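Local structure of glycerol-3-phosphate dehydrogenase [NAD(+)] (Dunaliella salina, 6IUY) at residues K292-R306 / L327-A340. The protein probably interconverts dihydroxyacetone phosphate and glycerol 3-phosphate with NAD, in a chain that also carries a haloacid dehalogenase-like phosphatase domain. Sequence-based numbering, arbitrary orientation.
With NAD (nicotinamide-adenine-dinucleotide), chain C.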
ATOM      1  N   LYS A 292      19.196 -15.753 -29.096  1.00 45.93           N
ATOM      2  CA  LYS A 292      18.537 -14.634 -29.758  1.00 48.88           C
ATOM      3  C   LYS A 292      17.075 -14.940 -30.044  1.00 46.49           C
ATOM      4  O   LYS A 292      16.199 -14.084 -29.887  1.00 43.21           O
ATOM      5  CB  LYS A 292      19.240 -14.261 -31.062  1.00 39.12           C
ATOM      6  CG  LYS A 292      18.598 -13.057 -31.733  1.00 48.66           C
ATOM      7  CD  LYS A 292      19.313 -12.657 -33.014  1.00 52.32           C
ATOM      8  CE  LYS A 292      18.715 -11.386 -33.596  1.00 56.30           C
ATOM      9  NZ  LYS A 292      19.480 -10.902 -34.788  1.00 68.54           N
ATOM     10  N   GLU A 293      16.812 -16.178 -30.436  1.00 44.93           N
ATOM     11  CA  GLU A 293      15.472 -16.568 -30.828  1.00 46.41           C
ATOM     12  C   GLU A 293      14.593 -17.016 -29.667  1.00 46.20           C
ATOM     13  O   GLU A 293      14.970 -17.883 -28.870  1.00 43.86           O
ATOM     14  CB  GLU A 293      15.546 -17.677 -31.870  1.00 46.87           C
ATOM     15  CG  GLU A 293      14.192 -18.299 -32.183  1.00 48.24           C
ATOM     16  CD  GLU A 293      14.262 -19.294 -33.342  1.00 51.85           C
ATOM     17  OE1 GLU A 293      14.362 -18.825 -34.493  1.00 52.61           O
ATOM     18  OE2 GLU A 293      14.212 -20.523 -33.100  1.00 48.29           O
ATOM     19  N   VAL A 294      13.388 -16.458 -29.601  1.00 40.09           N
ATOM     20  CA  VAL A 294      12.447 -16.843 -28.562  1.00 36.59           C
ATOM     21  C   VAL A 294      11.363 -17.696 -29.165  1.00 39.81           C
ATOM     22  O   VAL A 294      10.762 -17.312 -30.157  1.00 41.34           O
ATOM     23  CB  VAL A 294      11.778 -15.604 -27.890  1.00 36.80           C
ATOM     24  CG1 VAL A 294      10.834 -16.046 -26.796  1.00 38.87           C
ATOM     25  CG2 VAL A 294      12.807 -14.677 -27.344  1.00 39.46           C
ATOM     26  N   THR A 295      11.051 -18.818 -28.535  1.00 36.82           N
ATOM     27  CA  THR A 295      10.047 -19.695 -29.085  1.00 39.01           C
ATOM     28  C   THR A 295       8.727 -19.379 -28.402  1.00 40.46           C
ATOM     29  O   THR A 295       8.700 -19.141 -27.195  1.00 46.63           O
ATOM     30  CB  THR A 295      10.461 -21.169 -28.894  1.00 38.64           C
ATOM     31  OG1 THR A 295      11.661 -21.400 -29.631  1.00 42.56           O
ATOM     32  CG2 THR A 295       9.423 -22.101 -29.396  1.00 37.74           C
ATOM     33  N   MET A 296       7.638 -19.338 -29.160  1.00 35.38           N
ATOM     34  CA  MET A 296       6.336 -19.129 -28.549  1.00 43.07           C
ATOM     35  C   MET A 296       5.398 -20.256 -28.924  1.00 35.64           C
ATOM     36  O   MET A 296       5.086 -20.428 -30.096  1.00 40.28           O
ATOM     37  CB  MET A 296       5.752 -17.772 -28.973  1.00 38.13           C
ATOM     38  CG  MET A 296       4.261 -17.611 -28.704  1.00 40.53           C
ATOM     39  SD  MET A 296       3.710 -15.886 -28.828  1.00 41.30           S
ATOM     40  CE  MET A 296       3.735 -15.590 -30.610  1.00 35.04           C
ATOM     41  N   TRP A 297       4.942 -21.021 -27.934  1.00 39.60           N
ATOM     42  CA  TRP A 297       3.864 -21.981 -28.167  1.00 32.15           C
ATOM     43  C   TRP A 297       2.540 -21.284 -28.392  1.00 43.11           C
ATOM     44  O   TRP A 297       2.074 -20.476 -27.550  1.00 39.27           O
ATOM     45  CB  TRP A 297       3.727 -22.944 -27.006  1.00 35.43           C
ATOM     46  CG  TRP A 297       2.562 -23.912 -27.155  1.00 37.02           C
ATOM     47  CD1 TRP A 297       2.433 -24.904 -28.085  1.00 39.25           C
ATOM     48  CD2 TRP A 297       1.389 -23.985 -26.331  1.00 38.90           C
ATOM     49  NE1 TRP A 297       1.257 -25.591 -27.893  1.00 37.95           N
ATOM     50  CE2 TRP A 297       0.592 -25.039 -26.827  1.00 39.61           C
ATOM     51  CE3 TRP A 297       0.934 -23.256 -25.221  1.00 36.22           C
ATOM     52  CZ2 TRP A 297      -0.629 -25.395 -26.245  1.00 39.24           C
ATOM     53  CZ3 TRP A 297      -0.279 -23.605 -24.647  1.00 36.22           C
ATOM     54  CH2 TRP A 297      -1.048 -24.664 -25.162  1.00 40.37           C
ATOM     55  N   VAL A 298       1.939 -21.598 -29.538  1.00 41.43           N
ATOM     56  CA  VAL A 298       0.643 -21.075 -29.939  1.00 37.99           C
ATOM     57  C   VAL A 298      -0.364 -22.204 -30.011  1.00 41.50           C
ATOM     58  O   VAL A 298      -0.302 -23.021 -30.925  1.00 42.41           O
ATOM     59  CB  VAL A 298       0.700 -20.387 -31.308  1.00 40.80           C
ATOM     60  CG1 VAL A 298      -0.646 -19.729 -31.639  1.00 40.63           C
ATOM     61  CG2 VAL A 298       1.825 -19.361 -31.361  1.00 35.96           C
ATOM     62  N   HIS A 299      -1.286 -22.261 -29.056  1.00 38.13           N
ATOM     63  CA  HIS A 299      -2.350 -23.254 -29.087  1.00 41.11           C
ATOM     64  C   HIS A 299      -3.077 -23.214 -30.425  1.00 43.55           C
ATOM     65  O   HIS A 299      -3.430 -22.136 -30.904  1.00 38.36           O
ATOM     66  CB  HIS A 299      -3.344 -23.009 -27.965  1.00 40.16           C
ATOM     67  CG  HIS A 299      -4.518 -23.933 -27.988  1.00 40.47           C
ATOM     68  ND1 HIS A 299      -5.781 -23.530 -28.392  1.00 42.24           N
ATOM     69  CD2 HIS A 299      -4.638 -25.236 -27.649  1.00 40.78           C
ATOM     70  CE1 HIS A 299      -6.615 -24.548 -28.303  1.00 39.55           C
ATOM     71  NE2 HIS A 299      -5.946 -25.595 -27.850  1.00 41.83           N
ATOM     72  N   GLU A 300      -3.281 -24.377 -31.041  1.00 43.72           N
ATOM     73  CA  GLU A 300      -3.962 -24.422 -32.334  1.00 39.58           C
ATOM     74  C   GLU A 300      -5.455 -24.389 -32.124  1.00 35.52           C
ATOM     75  O   GLU A 300      -5.992 -25.177 -31.362  1.00 39.92           O
ATOM     76  CB  GLU A 300      -3.580 -25.671 -33.120  1.00 43.18           C
ATOM     77  CG  GLU A 300      -4.183 -25.719 -34.503  1.00 45.18           C
ATOM     78  CD  GLU A 300      -3.736 -26.948 -35.305  1.00 52.82           C
ATOM     79  OE1 GLU A 300      -4.522 -27.907 -35.402  1.00 56.02           O
ATOM     80  OE2 GLU A 300      -2.606 -26.953 -35.839  1.00 49.62           O
ATOM     81  N   GLU A 301      -6.136 -23.482 -32.803  1.00 37.88           N
ATOM     82  CA  GLU A 301      -7.589 -23.411 -32.693  1.00 39.78           C
ATOM     83  C   GLU A 301      -8.206 -23.908 -33.990  1.00 38.19           C
ATOM     84  O   GLU A 301      -7.640 -23.683 -35.070  1.00 41.95           O
ATOM     85  CB  GLU A 301      -8.040 -21.974 -32.374  1.00 35.02           C
ATOM     86  CG  GLU A 301      -7.439 -21.464 -31.083  1.00 45.87           C
ATOM     87  CD  GLU A 301      -7.822 -20.018 -30.763  1.00 42.18           C
ATOM     88  OE1 GLU A 301      -8.928 -19.778 -30.233  1.00 39.08           O
ATOM     89  OE2 GLU A 301      -7.000 -19.135 -31.038  1.00 41.98           O
ATOM     90  N   LYS A 302      -9.354 -24.577 -33.863  1.00 36.98           N
ATOM     91  CA  LYS A 302     -10.045 -25.216 -34.982  1.00 42.74           C
ATOM     92  C   LYS A 302     -10.325 -24.273 -36.138  1.00 42.46           C
ATOM     93  O   LYS A 302     -10.212 -24.671 -37.291  1.00 48.15           O
ATOM     94  CB  LYS A 302     -11.356 -25.846 -34.501  1.00 44.85           C
ATOM     95  CG  LYS A 302     -11.138 -27.120 -33.706  1.00 52.46           C
ATOM     96  CD  LYS A 302     -12.426 -27.615 -33.058  1.00 61.96           C
ATOM     97  CE  LYS A 302     -12.148 -28.773 -32.099  1.00 60.79           C
ATOM     98  NZ  LYS A 302     -13.355 -29.174 -31.313  1.00 62.65           N
ATOM     99  N   HIS A 303     -10.655 -23.016 -35.846  1.00 41.92           N
ATOM    100  CA  HIS A 303     -11.102 -22.111 -36.901  1.00 42.55           C
ATOM    101  C   HIS A 303      -9.933 -21.456 -37.628  1.00 37.57           C
ATOM    102  O   HIS A 303     -10.117 -20.736 -38.619  1.00 37.76           O
ATOM    103  CB  HIS A 303     -12.054 -21.042 -36.331  1.00 40.92           C
ATOM    104  CG  HIS A 303     -11.444 -20.181 -35.278  1.00 39.62           C
ATOM    105  ND1 HIS A 303     -10.646 -19.098 -35.577  1.00 45.86           N
ATOM    106  CD2 HIS A 303     -11.501 -20.247 -33.927  1.00 39.64           C
ATOM    107  CE1 HIS A 303     -10.225 -18.541 -34.456  1.00 41.39           C
ATOM    108  NE2 HIS A 303     -10.729 -19.219 -33.442  1.00 40.73           N
ATOM    109  N   SER A 304      -8.719 -21.697 -37.165  1.00 36.15           N
ATOM    110  CA  SER A 304      -7.604 -21.159 -37.922  1.00 42.34           C
ATOM    111  C   SER A 304      -6.519 -22.205 -38.176  1.00 40.57           C
ATOM    112  O   SER A 304      -5.706 -22.043 -39.077  1.00 40.23           O
ATOM    113  CB  SER A 304      -7.021 -19.942 -37.212  1.00 36.13           C
ATOM    114  OG  SER A 304      -6.752 -20.272 -35.876  1.00 39.39           O
ATOM    115  N   GLY A 305      -6.498 -23.271 -37.386  1.00 40.58           N
ATOM    116  CA  GLY A 305      -5.546 -24.338 -37.648  1.00 46.78           C
ATOM    117  C   GLY A 305      -4.101 -23.864 -37.713  1.00 48.26           C
ATOM    118  O   GLY A 305      -3.655 -23.045 -36.909  1.00 45.47           O
ATOM    119  N   ARG A 306      -3.388 -24.371 -38.708  1.00 44.23           N
ATOM    120  CA  ARG A 306      -1.965 -24.164 -38.878  1.00 44.17           C
ATOM    121  C   ARG A 306      -1.637 -22.808 -39.453  1.00 48.72           C
ATOM    122  O   ARG A 306      -0.508 -22.329 -39.367  1.00 47.51           O
ATOM    123  CB  ARG A 306      -1.398 -25.251 -39.799  1.00 52.74           C
ATOM    124  CG  ARG A 306       0.093 -25.152 -40.024  1.00 59.36           C
ATOM    125  CD  ARG A 306       0.834 -26.144 -39.144  1.00 66.03           C
ATOM    126  NE  ARG A 306       1.979 -25.563 -38.431  1.00 64.02           N
ATOM    127  CZ  ARG A 306       2.169 -25.691 -37.119  1.00 59.55           C
ATOM    128  NH1 ARG A 306       1.287 -26.373 -36.400  1.00 53.01           N
ATOM    129  NH2 ARG A 306       3.239 -25.149 -36.523  1.00 66.36           N
ATOM    130  N   LEU A 327       5.641  -8.278 -33.342  1.00 45.03           N
ATOM    131  CA  LEU A 327       6.509  -9.050 -32.458  1.00 45.54           C
ATOM    132  C   LEU A 327       7.778  -9.039 -33.269  1.00 50.20           C
ATOM    133  O   LEU A 327       7.690  -9.059 -34.503  1.00 62.19           O
ATOM    134  CB  LEU A 327       5.979 -10.464 -32.200  1.00 42.34           C
ATOM    135  CG  LEU A 327       4.458 -10.562 -32.112  1.00 43.33           C
ATOM    136  CD1 LEU A 327       4.044 -11.969 -31.802  1.00 41.06           C
ATOM    137  CD2 LEU A 327       3.921  -9.625 -31.039  1.00 43.15           C
ATOM    138  N   GLY A 328       8.946  -8.953 -32.659  1.00 45.34           N
ATOM    139  CA  GLY A 328      10.141  -8.786 -33.491  1.00 43.92           C
ATOM    140  C   GLY A 328      10.431  -9.897 -34.520  1.00 49.11           C
ATOM    141  O   GLY A 328       9.681 -10.875 -34.685  1.00 41.16           O
ATOM    142  N   GLU A 329      11.548  -9.767 -35.215  1.00 49.39           N
ATOM    143  CA  GLU A 329      11.918 -10.795 -36.182  1.00 51.58           C
ATOM    144  C   GLU A 329      12.554 -12.038 -35.558  1.00 50.30           C
ATOM    145  O   GLU A 329      12.818 -13.006 -36.265  1.00 50.47           O
ATOM    146  CB  GLU A 329      12.849 -10.202 -37.231  1.00 54.00           C
ATOM    147  CG  GLU A 329      12.197  -9.037 -37.972  1.00 58.87           C
ATOM    148  CD  GLU A 329      13.067  -8.486 -39.061  1.00 68.50           C
ATOM    149  OE1 GLU A 329      14.044  -9.175 -39.434  1.00 78.03           O
ATOM    150  OE2 GLU A 329      12.778  -7.365 -39.539  1.00 81.71           O
ATOM    151  N   ASN A 330      12.791 -12.022 -34.246  1.00 41.25           N
ATOM    152  CA  ASN A 330      13.419 -13.165 -33.587  1.00 37.39           C
ATOM    153  C   ASN A 330      12.448 -13.983 -32.744  1.00 42.06           C
ATOM    154  O   ASN A 330      12.842 -14.636 -31.781  1.00 44.77           O
ATOM    155  CB  ASN A 330      14.617 -12.708 -32.730  1.00 42.01           C
ATOM    156  CG  ASN A 330      14.263 -11.620 -31.704  1.00 45.12           C
ATOM    157  OD1 ASN A 330      13.627 -10.617 -32.020  1.00 42.16           O
ATOM    158  ND2 ASN A 330      14.709 -11.814 -30.475  1.00 39.98           N
ATOM    159  N   VAL A 331      11.177 -13.972 -33.131  1.00 41.08           N
ATOM    160  CA  VAL A 331      10.147 -14.718 -32.424  1.00 41.04           C
ATOM    161  C   VAL A 331       9.703 -15.870 -33.307  1.00 44.16           C
ATOM    162  O   VAL A 331       9.386 -15.661 -34.471  1.00 45.90           O
ATOM    163  CB  VAL A 331       8.935 -13.810 -32.055  1.00 42.06           C
ATOM    164  CG1 VAL A 331       7.733 -14.637 -31.616  1.00 37.28           C
ATOM    165  CG2 VAL A 331       9.330 -12.820 -30.978  1.00 33.68           C
ATOM    166  N   LYS A 332       9.694 -17.086 -32.772  1.00 40.44           N
ATOM    167  CA  LYS A 332       9.395 -18.242 -33.602  1.00 44.62           C
ATOM    168  C   LYS A 332       8.266 -19.030 -32.987  1.00 40.71           C
ATOM    169  O   LYS A 332       8.384 -19.531 -31.876  1.00 38.29           O
ATOM    170  CB  LYS A 332      10.636 -19.131 -33.782  1.00 50.81           C
ATOM    171  CG  LYS A 332      10.552 -20.079 -34.999  1.00 53.15           C
ATOM    172  CD  LYS A 332      10.122 -19.296 -36.258  1.00 60.41           C
ATOM    173  CE  LYS A 332      10.745 -19.820 -37.546  1.00 62.01           C
ATOM    174  NZ  LYS A 332      11.727 -18.846 -38.126  1.00 71.54           N
ATOM    175  N   ALA A 333       7.174 -19.144 -33.728  1.00 39.12           N
ATOM    176  CA  ALA A 333       5.955 -19.747 -33.228  1.00 39.73           C
ATOM    177  C   ALA A 333       5.857 -21.204 -33.604  1.00 42.87           C
ATOM    178  O   ALA A 333       6.145 -21.569 -34.742  1.00 43.23           O
ATOM    179  CB  ALA A 333       4.752 -19.006 -33.788  1.00 38.63           C
ATOM    180  N   THR A 334       5.388 -22.024 -32.678  1.00 38.97           N
ATOM    181  CA  THR A 334       5.037 -23.384 -33.011  1.00 41.77           C
ATOM    182  C   THR A 334       3.851 -23.846 -32.193  1.00 45.29           C
ATOM    183  O   THR A 334       3.643 -23.391 -31.066  1.00 43.21           O
ATOM    184  CB  THR A 334       6.204 -24.354 -32.777  1.00 49.43           C
ATOM    185  OG1 THR A 334       5.682 -25.685 -32.702  1.00 50.89           O
ATOM    186  CG2 THR A 334       6.920 -24.034 -31.468  1.00 46.50           C
ATOM    187  N   SER A 335       3.092 -24.777 -32.756  1.00 44.04           N
ATOM    188  CA  SER A 335       1.872 -25.272 -32.135  1.00 43.11           C
ATOM    189  C   SER A 335       2.104 -26.508 -31.312  1.00 39.92           C
ATOM    190  O   SER A 335       1.174 -27.002 -30.679  1.00 42.89           O
ATOM    191  CB  SER A 335       0.828 -25.598 -33.190  1.00 47.35           C
ATOM    192  OG  SER A 335       1.240 -26.753 -33.903  1.00 52.82           O
ATOM    193  N   ASP A 336       3.323 -27.041 -31.327  1.00 40.53           N
ATOM    194  CA  ASP A 336       3.581 -28.243 -30.531  1.00 43.30           C
ATOM    195  C   ASP A 336       4.197 -27.872 -29.196  1.00 40.37           C
ATOM    196  O   ASP A 336       5.272 -27.289 -29.149  1.00 39.93           O
ATOM    197  CB  ASP A 336       4.501 -29.222 -31.269  1.00 48.78           C
ATOM    198  CG  ASP A 336       4.492 -30.586 -30.635  1.00 47.17           C
ATOM    199  OD1 ASP A 336       3.693 -31.434 -31.073  1.00 66.81           O
ATOM    200  OD2 ASP A 336       5.252 -30.806 -29.676  1.00 50.73           O
ATOM    201  N   LEU A 337       3.505 -28.223 -28.121  1.00 40.97           N
ATOM    202  CA  LEU A 337       3.854 -27.754 -26.795  1.00 43.34           C
ATOM    203  C   LEU A 337       5.155 -28.378 -26.309  1.00 43.28           C
ATOM    204  O   LEU A 337       5.999 -27.692 -25.743  1.00 41.13           O
ATOM    205  CB  LEU A 337       2.715 -28.058 -25.819  1.00 40.32           C
ATOM    206  CG  LEU A 337       3.036 -27.748 -24.357  1.00 42.13           C
ATOM    207  CD1 LEU A 337       3.331 -26.262 -24.138  1.00 37.75           C
ATOM    208  CD2 LEU A 337       1.930 -28.213 -23.459  1.00 39.38           C
ATOM    209  N   ILE A 338       5.313 -29.677 -26.541  1.00 42.81           N
ATOM    210  CA  ILE A 338       6.530 -30.384 -26.143  1.00 42.77           C
ATOM    211  C   ILE A 338       7.736 -29.833 -26.898  1.00 43.45           C
ATOM    212  O   ILE A 338       8.780 -29.546 -26.322  1.00 41.30           O
ATOM    213  CB  ILE A 338       6.420 -31.905 -26.392  1.00 48.23           C
ATOM    214  CG1 ILE A 338       5.190 -32.462 -25.678  1.00 41.45           C
ATOM    215  CG2 ILE A 338       7.703 -32.625 -25.927  1.00 41.81           C
ATOM    216  CD1 ILE A 338       5.121 -32.028 -24.220  1.00 47.29           C
ATOM    217  N   GLU A 339       7.583 -29.658 -28.198  1.00 44.50           N
ATOM    218  CA  GLU A 339       8.697 -29.189 -28.989  1.00 45.69           C
ATOM    219  C   GLU A 339       9.082 -27.758 -28.605  1.00 48.07           C
ATOM    220  O   GLU A 339      10.268 -27.412 -28.611  1.00 42.07           O
ATOM    221  CB  GLU A 339       8.369 -29.286 -30.479  1.00 50.21           C
ATOM    222  CG  GLU A 339       9.441 -28.701 -31.385  1.00 57.48           C
ATOM    223  CD  GLU A 339       8.910 -27.572 -32.263  1.00 61.78           C
ATOM    224  OE1 GLU A 339       7.887 -27.788 -32.951  1.00 58.85           O
ATOM    225  OE2 GLU A 339       9.511 -26.468 -32.249  1.00 66.63           O
ATOM    226  N   ALA A 340       8.089 -26.929 -28.276  1.00 45.29           N
ATOM    227  CA  ALA A 340       8.353 -25.545 -27.875  1.00 43.25           C
ATOM    228  C   ALA A 340       9.208 -25.491 -26.616  1.00 38.66           C
ATOM    229  O   ALA A 340      10.061 -24.614 -26.448  1.00 40.40           O
ATOM    230  CB  ALA A 340       7.020 -24.783 -27.643  1.00 42.75           C
TER
HETATM  231  PA  NAD C 701      -6.025 -14.045 -23.791  1.00 34.79           P
HETATM  232  O1A NAD C 701      -5.689 -13.128 -24.893  1.00 30.91           O
HETATM  233  O2A NAD C 701      -7.009 -13.474 -22.778  1.00 37.43           O
HETATM  234  O5B NAD C 701      -6.695 -15.414 -24.365  1.00 35.89           O
HETATM  235  C5B NAD C 701      -6.429 -15.840 -25.710  1.00 35.64           C
HETATM  236  C4B NAD C 701      -5.638 -17.172 -25.690  1.00 35.69           C
HETATM  237  O4B NAD C 701      -6.394 -18.128 -25.224  1.00 40.83           O
HETATM  238  C3B NAD C 701      -5.321 -17.595 -27.127  1.00 39.02           C
HETATM  239  O3B NAD C 701      -4.029 -17.377 -27.465  1.00 39.80           O
HETATM  240  C2B NAD C 701      -5.628 -19.105 -27.156  1.00 36.02           C
HETATM  241  O2B NAD C 701      -4.493 -19.808 -27.829  1.00 44.05           O
HETATM  242  C1B NAD C 701      -5.745 -19.421 -25.911  1.00 35.72           C
HETATM  243  N9A NAD C 701      -6.589 -20.534 -25.789  1.00 36.63           N
HETATM  244  C8A NAD C 701      -7.882 -20.664 -26.164  1.00 36.67           C
HETATM  245  N7A NAD C 701      -8.271 -21.918 -25.846  1.00 36.88           N
HETATM  246  C5A NAD C 701      -7.216 -22.576 -25.294  1.00 39.71           C
HETATM  247  C6A NAD C 701      -7.057 -23.864 -24.818  1.00 38.14           C
HETATM  248  N6A NAD C 701      -8.042 -24.890 -24.797  1.00 43.24           N
HETATM  249  N1A NAD C 701      -5.883 -24.247 -24.298  1.00 41.02           N
HETATM  250  C2A NAD C 701      -4.846 -23.363 -24.258  1.00 41.90           C
HETATM  251  N3A NAD C 701      -4.993 -22.106 -24.735  1.00 35.87           N
HETATM  252  C4A NAD C 701      -6.180 -21.718 -25.251  1.00 37.95           C
HETATM  253  O3  NAD C 701      -4.656 -14.432 -23.047  1.00 36.60           O
HETATM  254  PN  NAD C 701      -3.613 -13.433 -22.351  1.00 35.86           P
HETATM  255  O1N NAD C 701      -3.973 -11.985 -22.631  1.00 37.32           O
HETATM  256  O2N NAD C 701      -2.206 -13.702 -22.836  1.00 32.00           O
HETATM  257  O5D NAD C 701      -3.747 -13.644 -20.792  1.00 36.21           O
HETATM  258  C5D NAD C 701      -3.306 -14.837 -20.171  1.00 39.20           C
HETATM  259  C4D NAD C 701      -2.972 -14.493 -18.713  1.00 37.00           C
HETATM  260  O4D NAD C 701      -2.383 -13.314 -18.641  1.00 34.47           O
HETATM  261  C3D NAD C 701      -4.266 -14.368 -17.935  1.00 34.45           C
HETATM  262  O3D NAD C 701      -4.150 -15.054 -16.785  1.00 34.45           O
HETATM  263  C2D NAD C 701      -4.419 -12.847 -17.650  1.00 38.45           C
HETATM  264  O2D NAD C 701      -5.234 -12.706 -16.414  1.00 36.92           O
HETATM  265  C1D NAD C 701      -3.188 -12.432 -17.543  1.00 37.75           C
HETATM  266  N1N NAD C 701      -2.973 -11.032 -17.850  1.00 38.38           N
HETATM  267  C2N NAD C 701      -3.564 -10.411 -18.930  1.00 36.14           C
HETATM  268  C3N NAD C 701      -3.322  -9.063 -19.186  1.00 41.35           C
HETATM  269  C7N NAD C 701      -4.025  -8.399 -20.390  1.00 41.30           C
HETATM  270  O7N NAD C 701      -4.068  -7.188 -20.484  1.00 41.86           O
HETATM  271  N7N NAD C 701      -4.610  -9.246 -21.399  1.00 40.80           N
HETATM  272  C4N NAD C 701      -2.486  -8.326 -18.374  1.00 43.10           C
HETATM  273  C5N NAD C 701      -1.865  -8.949 -17.306  1.00 38.17           C
HETATM  274  C6N NAD C 701      -2.110 -10.301 -17.064  1.00 39.32           C
HETATM  275  O   HOH W   1      -1.547 -26.883 -30.210  1.00 42.30           O
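Trp297 lies against the start of helix 337-342, its indole covered on one face by Leu337, whose CB sits 3.8 Å from the centroid of the five-membered ring in a CH-pi contact. Trp297 CG stands anti to the backbone N (chi1 176°), which turns the ring to this helix, and NE1 gives a weak, bent hydrogen bond (134°) to Ser335 O just ahead of it. Tryptophan suits the place because its broad face packs on aliphatic Leu337 while its edge N-H meets a carbonyl; His299 N lies over the opposite face. Small Ala340 lets the helix come close, its CB 3.8 Å from Trp297 CB. A water held by Glu300 N also donates to Ser335 O.

Strands 293-297 and 331-334 run parallel, joined by backbone bonds from Val294 N to Asn330 O through Val298 N to Thr334 O. Asn330 extends the ladder with its carboxamide, ND2 serving Lys292 O at 2.8 Å, almost straight (178°). On the face away from Trp297, flexible, unbranched Met296 bends to bring CE to Leu327 CD1 (3.8 Å).

Further out, Thr334 OG1 accepts from Asp336 N in an ST turn, and Asp336, the N-cap, offers OD2 to Glu339 N. His299 lays its ring over the NAD adenine.

In this Rossmann-fold beta-alpha-beta crossover, helices 307-315 and 266-282 cover the Met296 face, helix 356-366 touches Trp297, and strand 257-262 flanks 293-297, leaving 331-334 outermost.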